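Local coordinates for protein tetraacyldisaccharide 4'-kinase (Aquifex aeolicus, PDB 4EHX) that probably transfers the gamma-phosphate of ATP to the 4'-position of a tetraacyldisaccharide 1-phosphate, yielding lipid IVA in the last step of lipid IVA biosynthesis, at residues T52-Y57 with V298-E303; V184-E189 with F202-E207. All coordinates share one frame; numbering follows the deposited sequence.

Contact 1: T52-Y57 with V298-E303; sequences TSFVMY and VKLERE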
loop_
_atom_site.group_PDB
_atom_site.type_symbol
_atom_site.label_atom_id
_atom_site.label_comp_id
_atom_site.label_asym_id
_atom_site.label_seq_id
_atom_site.Cartn_x
_atom_site.Cartn_y
_atom_site.Cartn_z
ATOM N N THR A 52 -2.207 0.045 0.301
ATOM C CA THR A 52 -1.874 -0.890 1.377
ATOM C C THR A 52 -3.136 -1.600 1.871
ATOM O O THR A 52 -3.166 -2.832 1.970
ATOM C CB THR A 52 -1.152 -0.184 2.546
ATOM O OG1 THR A 52 0.029 0.452 2.048
ATOM C CG2 THR A 52 -0.744 -1.189 3.617
ATOM N N SER A 53 -4.177 -0.828 2.174
ATOM C CA SER A 53 -5.452 -1.425 2.585
ATOM C C SER A 53 -5.998 -2.390 1.542
ATOM O O SER A 53 -6.524 -3.460 1.879
ATOM C CB SER A 53 -6.507 -0.348 2.882
ATOM O OG SER A 53 -6.141 0.416 4.004
ATOM N N PHE A 54 -5.899 -2.024 0.268
ATOM C CA PHE A 54 -6.435 -2.892 -0.758
ATOM C C PHE A 54 -5.642 -4.188 -0.873
ATOM O O PHE A 54 -6.215 -5.251 -1.099
ATOM C CB PHE A 54 -6.527 -2.201 -2.134
ATOM C CG PHE A 54 -7.260 -3.024 -3.136
ATOM C CD1 PHE A 54 -8.657 -3.062 -3.137
ATOM C CD2 PHE A 54 -6.570 -3.809 -4.041
ATOM C CE1 PHE A 54 -9.350 -3.860 -4.039
ATOM C CE2 PHE A 54 -7.252 -4.615 -4.930
ATOM C CZ PHE A 54 -8.644 -4.636 -4.938
ATOM N N VAL A 55 -4.320 -4.111 -0.741
ATOM C CA VAL A 55 -3.514 -5.333 -0.772
ATOM C C VAL A 55 -3.949 -6.300 0.335
ATOM O O VAL A 55 -4.116 -7.500 0.095
ATOM C CB VAL A 55 -1.986 -5.028 -0.681
ATOM C CG1 VAL A 55 -1.208 -6.309 -0.528
ATOM C CG2 VAL A 55 -1.539 -4.270 -1.938
ATOM N N MET A 56 -4.145 -5.780 1.545
ATOM C CA MET A 56 -4.601 -6.613 2.666
ATOM C C MET A 56 -5.945 -7.250 2.341
ATOM O O MET A 56 -6.174 -8.435 2.585
ATOM C CB MET A 56 -4.750 -5.768 3.929
ATOM C CG MET A 56 -3.432 -5.223 4.475
ATOM S SD MET A 56 -3.733 -3.914 5.696
ATOM C CE MET A 56 -4.519 -4.880 6.987
ATOM N N TYR A 57 -6.843 -6.436 1.805
ATOM C CA TYR A 57 -8.174 -6.882 1.424
ATOM C C TYR A 57 -8.118 -7.988 0.368
ATOM O O TYR A 57 -8.787 -9.020 0.482
ATOM C CB TYR A 57 -8.980 -5.685 0.918
ATOM C CG TYR A 57 -10.242 -6.083 0.203
ATOM C CD1 TYR A 57 -11.406 -6.377 0.913
ATOM C CD2 TYR A 57 -10.276 -6.158 -1.186
ATOM C CE1 TYR A 57 -12.571 -6.749 0.246
ATOM C CE2 TYR A 57 -11.427 -6.520 -1.857
ATOM C CZ TYR A 57 -12.568 -6.820 -1.139
ATOM O OH TYR A 57 -13.700 -7.188 -1.823
ATOM N N VAL A 298 -11.521 -2.513 4.492
ATOM C CA VAL A 298 -12.019 -2.132 3.181
ATOM C C VAL A 298 -13.408 -2.707 2.994
ATOM O O VAL A 298 -13.660 -3.871 3.300
ATOM C CB VAL A 298 -11.119 -2.654 2.027
ATOM C CG1 VAL A 298 -11.905 -2.696 0.712
ATOM C CG2 VAL A 298 -9.865 -1.799 1.891
ATOM N N LYS A 299 -14.312 -1.879 2.497
ATOM C CA LYS A 299 -15.615 -2.350 2.083
ATOM C C LYS A 299 -15.690 -2.043 0.604
ATOM O O LYS A 299 -15.602 -0.880 0.209
ATOM C CB LYS A 299 -16.718 -1.591 2.810
ATOM C CG LYS A 299 -16.555 -1.566 4.329
ATOM C CD LYS A 299 -16.823 -2.930 4.919
ATOM C CE LYS A 299 -16.823 -2.873 6.460
ATOM N NZ LYS A 299 -17.043 -4.221 7.048
ATOM N N LEU A 300 -15.855 -3.078 -0.205
ATOM C CA LEU A 300 -15.847 -2.904 -1.656
ATOM C C LEU A 300 -17.201 -3.230 -2.266
ATOM O O LEU A 300 -17.739 -4.300 -2.027
ATOM C CB LEU A 300 -14.804 -3.836 -2.271
ATOM C CG LEU A 300 -14.360 -3.507 -3.702
ATOM C CD1 LEU A 300 -13.384 -2.361 -3.661
ATOM C CD2 LEU A 300 -13.704 -4.712 -4.346
ATOM N N GLU A 301 -17.738 -2.330 -3.083
ATOM C CA GLU A 301 -18.981 -2.612 -3.792
ATOM C C GLU A 301 -18.787 -3.697 -4.863
ATOM O O GLU A 301 -17.730 -3.774 -5.486
ATOM C CB GLU A 301 -19.543 -1.339 -4.430
ATOM C CG GLU A 301 -20.016 -0.308 -3.436
ATOM C CD GLU A 301 -20.825 0.801 -4.089
ATOM O OE1 GLU A 301 -21.028 0.749 -5.323
ATOM O OE2 GLU A 301 -21.257 1.721 -3.365
ATOM N N ARG A 302 -19.806 -4.532 -5.059
ATOM C CA ARG A 302 -19.795 -5.576 -6.103
ATOM C C ARG A 302 -18.638 -6.544 -5.897
ATOM O O ARG A 302 -18.026 -7.013 -6.848
ATOM C CB ARG A 302 -19.693 -4.960 -7.500
ATOM C CG ARG A 302 -20.668 -3.827 -7.770
ATOM C CD ARG A 302 -20.295 -3.069 -9.047
ATOM N NE ARG A 302 -20.641 -3.808 -10.261
ATOM C CZ ARG A 302 -19.770 -4.174 -11.199
ATOM N NH1 ARG A 302 -18.484 -3.871 -11.076
ATOM N NH2 ARG A 302 -20.189 -4.841 -12.266
ATOM N N GLU A 303 -18.321 -6.807 -4.634
ATOM C CA GLU A 303 -17.211 -7.682 -4.279
ATOM C C GLU A 303 -17.231 -9.037 -5.018
ATOM O O GLU A 303 -16.185 -9.549 -5.451
ATOM C CB GLU A 303 -17.231 -7.859 -2.761
ATOM C CG GLU A 303 -16.539 -9.055 -2.218
ATOM C CD GLU A 303 -16.483 -8.971 -0.714
ATOM O OE1 GLU A 303 -15.612 -8.238 -0.203
ATOM O OE2 GLU A 303 -17.333 -9.599 -0.053
#
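With CG anti to the backbone N (chi1 166°), Y57 sends its ring out from the helix across V298 and L300, while E303, also anti at chi1 and extended beyond CG, brings its carboxylate to the phenol. The hydroxyl donates a hydrogen bond to the anti lone pair of E303 OE1 (OH to OE1, 2.7 Å). Ring and carboxylate lie nearly coplanar, 22° apart, with OE1 at the ring edge. V298 CG1 covers one face in a CH-pi contact, 4.0 Å from the Y57 ring centroid, offset toward the rim. Its other branch, CG2, turns to the helix backbone, 3.7 Å from S53 O. Helix 51-61, its first turn carrying T52 of the predicted ATP site, follows the P-loop as in P-loop kinases; its flank crosses the end of strand 291-300, where the type II turn L300-E303 leads into helix 303-312. L300 splits its branches: CD2 lies 3.8 Å from Y57 CE2, and CD1 comes to the edge of the F54 ring, 4.3 Å from CE1. Were Y57 replaced by an alanine, E303 OE1 would probably lose this donor and a gap open beside V298 and L300. L306 of the C-terminal helix touches F54, Y57 and L300.

Contact 2: V184-E189 with F202-E207; sequences VLTYQE and FKMFRE
Strand 182-186 runs parallel to strand 201-212, with V184 opposite F202 and L185 opposite K203. L185 N donates to F202 O (2.9 Å) and L185 O accepts from M204 N; in the loop beyond, Q188 N reaches M204 O (3.3 Å). Q188, bent at chi2 (-72°), folds back so that NE2 also donates to L185 O. Its CB makes a CH-pi contact over the F205 ring, 3.5 Å from the centroid. A water joins K203 NZ to Q188 OE1; NZ also forms a salt bridge with E194, and OE1 accepts from F193 N. On the other face of the sheet, V184 CG1 packs on M204 CB (3.6 Å). E189 OE1 takes the N-H of R206 from above its carboxylate plane (N to OE1, 2.9 Å), and a second water ties OE1 to M204 O and Y187 N. R206 NH1 bonds S53 of helix 51-61. The strands are neighbours in the P-loop kinase fold, and Y187 lies near G48 of the predicted ATP site. One backbone bond, one carboxylate bond and a water thus carry the pairing into the loop; a third water links E189 OE2 to R206 NE, charges beyond salt-bridge distance, and probably helps to hold both groups in place.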
loop_
_atom_site.group_PDB
_atom_site.type_symbol
_atom_site.label_atom_id
_atom_site.label_comp_id
_atom_site.label_asym_id
_atom_site.label_seq_id
_atom_site.Cartn_x
_atom_site.Cartn_y
_atom_site.Cartn_z
ATOM N N VAL A 184 -10.421 0.493 -9.174
ATOM C CA VAL A 184 -10.936 0.601 -7.818
ATOM C C VAL A 184 -10.955 2.078 -7.485
ATOM O O VAL A 184 -9.904 2.729 -7.481
ATOM C CB VAL A 184 -10.046 -0.152 -6.796
ATOM C CG1 VAL A 184 -10.583 0.051 -5.360
ATOM C CG2 VAL A 184 -10.009 -1.653 -7.124
ATOM N N LEU A 185 -12.153 2.606 -7.248
ATOM C CA LEU A 185 -12.338 4.030 -7.004
ATOM C C LEU A 185 -12.306 4.264 -5.506
ATOM O O LEU A 185 -13.253 3.930 -4.798
ATOM C CB LEU A 185 -13.661 4.510 -7.593
ATOM C CG LEU A 185 -13.945 4.199 -9.071
ATOM C CD1 LEU A 185 -15.218 4.911 -9.534
ATOM C CD2 LEU A 185 -12.776 4.564 -9.985
ATOM N N THR A 186 -11.211 4.844 -5.032
ATOM C CA THR A 186 -10.916 4.902 -3.599
ATOM C C THR A 186 -11.340 6.197 -2.889
ATOM O O THR A 186 -11.744 7.188 -3.518
ATOM C CB THR A 186 -9.407 4.718 -3.381
ATOM O OG1 THR A 186 -8.719 5.776 -4.064
ATOM C CG2 THR A 186 -8.932 3.359 -3.949
ATOM N N TYR A 187 -11.217 6.169 -1.564
ATOM C CA TYR A 187 -11.586 7.282 -0.683
ATOM C C TYR A 187 -13.042 7.705 -0.831
ATOM O O TYR A 187 -13.379 8.879 -0.662
ATOM C CB TYR A 187 -10.620 8.463 -0.854
ATOM C CG TYR A 187 -9.223 8.147 -0.370
ATOM C CD1 TYR A 187 -8.287 7.550 -1.216
ATOM C CD2 TYR A 187 -8.844 8.413 0.944
ATOM C CE1 TYR A 187 -7.008 7.244 -0.772
ATOM C CE2 TYR A 187 -7.565 8.110 1.396
ATOM C CZ TYR A 187 -6.653 7.528 0.532
ATOM O OH TYR A 187 -5.382 7.227 0.966
ATOM N N GLN A 188 -13.912 6.739 -1.120
ATOM C CA GLN A 188 -15.337 7.029 -1.287
ATOM C C GLN A 188 -15.939 7.555 0.010
ATOM O O GLN A 188 -16.947 8.272 -0.010
ATOM C CB GLN A 188 -16.105 5.781 -1.732
ATOM C CG GLN A 188 -15.736 5.283 -3.126
ATOM C CD GLN A 188 -16.249 6.184 -4.238
ATOM O OE1 GLN A 188 -17.208 6.941 -4.055
ATOM N NE2 GLN A 188 -15.615 6.098 -5.403
ATOM N N GLU A 189 -15.321 7.191 1.131
ATOM C CA GLU A 189 -15.842 7.569 2.445
ATOM C C GLU A 189 -15.669 9.060 2.737
ATOM O O GLU A 189 -16.270 9.585 3.671
ATOM C CB GLU A 189 -15.217 6.714 3.563
ATOM C CG GLU A 189 -13.765 7.030 3.902
ATOM C CD GLU A 189 -12.774 6.400 2.931
ATOM O OE1 GLU A 189 -13.186 5.542 2.124
ATOM O OE2 GLU A 189 -11.579 6.759 2.974
ATOM N N PHE A 202 -15.024 -0.798 -9.208
ATOM C CA PHE A 202 -15.419 -1.127 -7.837
ATOM C C PHE A 202 -15.137 0.015 -6.875
ATOM O O PHE A 202 -13.987 0.400 -6.676
ATOM C CB PHE A 202 -14.629 -2.343 -7.352
ATOM C CG PHE A 202 -14.725 -3.517 -8.270
ATOM C CD1 PHE A 202 -13.837 -3.652 -9.325
ATOM C CD2 PHE A 202 -15.732 -4.458 -8.107
ATOM C CE1 PHE A 202 -13.933 -4.730 -10.189
ATOM C CE2 PHE A 202 -15.841 -5.533 -8.969
ATOM C CZ PHE A 202 -14.939 -5.667 -10.011
ATOM N N LYS A 203 -16.181 0.540 -6.258
ATOM C CA LYS A 203 -16.002 1.604 -5.285
ATOM C C LYS A 203 -15.470 1.038 -3.987
ATOM O O LYS A 203 -15.940 -0.000 -3.507
ATOM C CB LYS A 203 -17.335 2.299 -5.020
ATOM C CG LYS A 203 -17.813 3.194 -6.156
ATOM C CD LYS A 203 -19.139 3.823 -5.738
ATOM C CE LYS A 203 -19.602 4.900 -6.689
ATOM N NZ LYS A 203 -20.839 5.508 -6.118
ATOM N N MET A 204 -14.506 1.737 -3.402
ATOM C CA MET A 204 -13.875 1.272 -2.176
ATOM C C MET A 204 -14.057 2.276 -1.054
ATOM O O MET A 204 -13.752 3.459 -1.216
ATOM C CB MET A 204 -12.382 1.044 -2.417
ATOM C CG MET A 204 -11.606 0.714 -1.145
ATOM S SD MET A 204 -9.865 0.341 -1.511
ATOM C CE MET A 204 -9.043 1.498 -0.410
ATOM N N PHE A 205 -14.561 1.786 0.072
ATOM C CA PHE A 205 -14.789 2.597 1.266
ATOM C C PHE A 205 -13.871 2.016 2.316
ATOM O O PHE A 205 -13.619 0.818 2.309
ATOM C CB PHE A 205 -16.244 2.468 1.749
ATOM C CG PHE A 205 -17.265 3.063 0.807
ATOM C CD1 PHE A 205 -17.636 2.395 -0.351
ATOM C CD2 PHE A 205 -17.877 4.273 1.102
ATOM C CE1 PHE A 205 -18.588 2.939 -1.215
ATOM C CE2 PHE A 205 -18.834 4.817 0.248
ATOM C CZ PHE A 205 -19.184 4.154 -0.912
ATOM N N ARG A 206 -13.351 2.855 3.205
ATOM C CA ARG A 206 -12.621 2.336 4.353
ATOM C C ARG A 206 -13.303 2.822 5.600
ATOM O O ARG A 206 -13.603 4.004 5.729
ATOM C CB ARG A 206 -11.147 2.769 4.328
ATOM C CG ARG A 206 -10.318 1.972 3.338
ATOM C CD ARG A 206 -8.831 2.180 3.547
ATOM N NE ARG A 206 -8.430 3.553 3.293
ATOM C CZ ARG A 206 -7.179 3.992 3.371
ATOM N NH1 ARG A 206 -6.200 3.162 3.700
ATOM N NH2 ARG A 206 -6.908 5.265 3.122
ATOM N N GLU A 207 -13.571 1.898 6.508
ATOM C CA GLU A 207 -14.322 2.202 7.705
ATOM C C GLU A 207 -13.586 1.698 8.948
ATOM O O GLU A 207 -12.980 0.627 8.931
ATOM C CB GLU A 207 -15.737 1.612 7.586
ATOM C CG GLU A 207 -16.521 2.254 6.427
ATOM C CD GLU A 207 -17.858 1.588 6.115
ATOM O OE1 GLU A 207 -18.287 0.673 6.853
ATOM O OE2 GLU A 207 -18.480 1.996 5.111
HETATM O O HOH W 1 -11.289 4.091 0.448
HETATM O O HOH W 2 -19.805 6.956 -3.741
HETATM O O HOH W 3 -9.475 5.562 2.017
#

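In the fold
Contacts 1 and 2 have centres 8 Å apart on the same side of the molecule's centre. In sequence, T52-Y57 comes first, then both segments of contact 2, and V298-E303 last, so the chain's final strand returns to the helix behind the predicted ATP-binding loop. Strands 201-212 and 291-300 run antiparallel as sheet neighbours, and K299 N lies 2.8 Å from F205 O, a probable hydrogen bond. The helix is tied in directly too: S53 OG and R206 NH1, 2.8 Å apart, probably form a hydrogen bond. Strand 201-212 thus pairs parallel with 182-186 and antiparallel with 291-300, the strand that packs on helix 51-61, close to the predicted nucleotide site of this P-loop kinase.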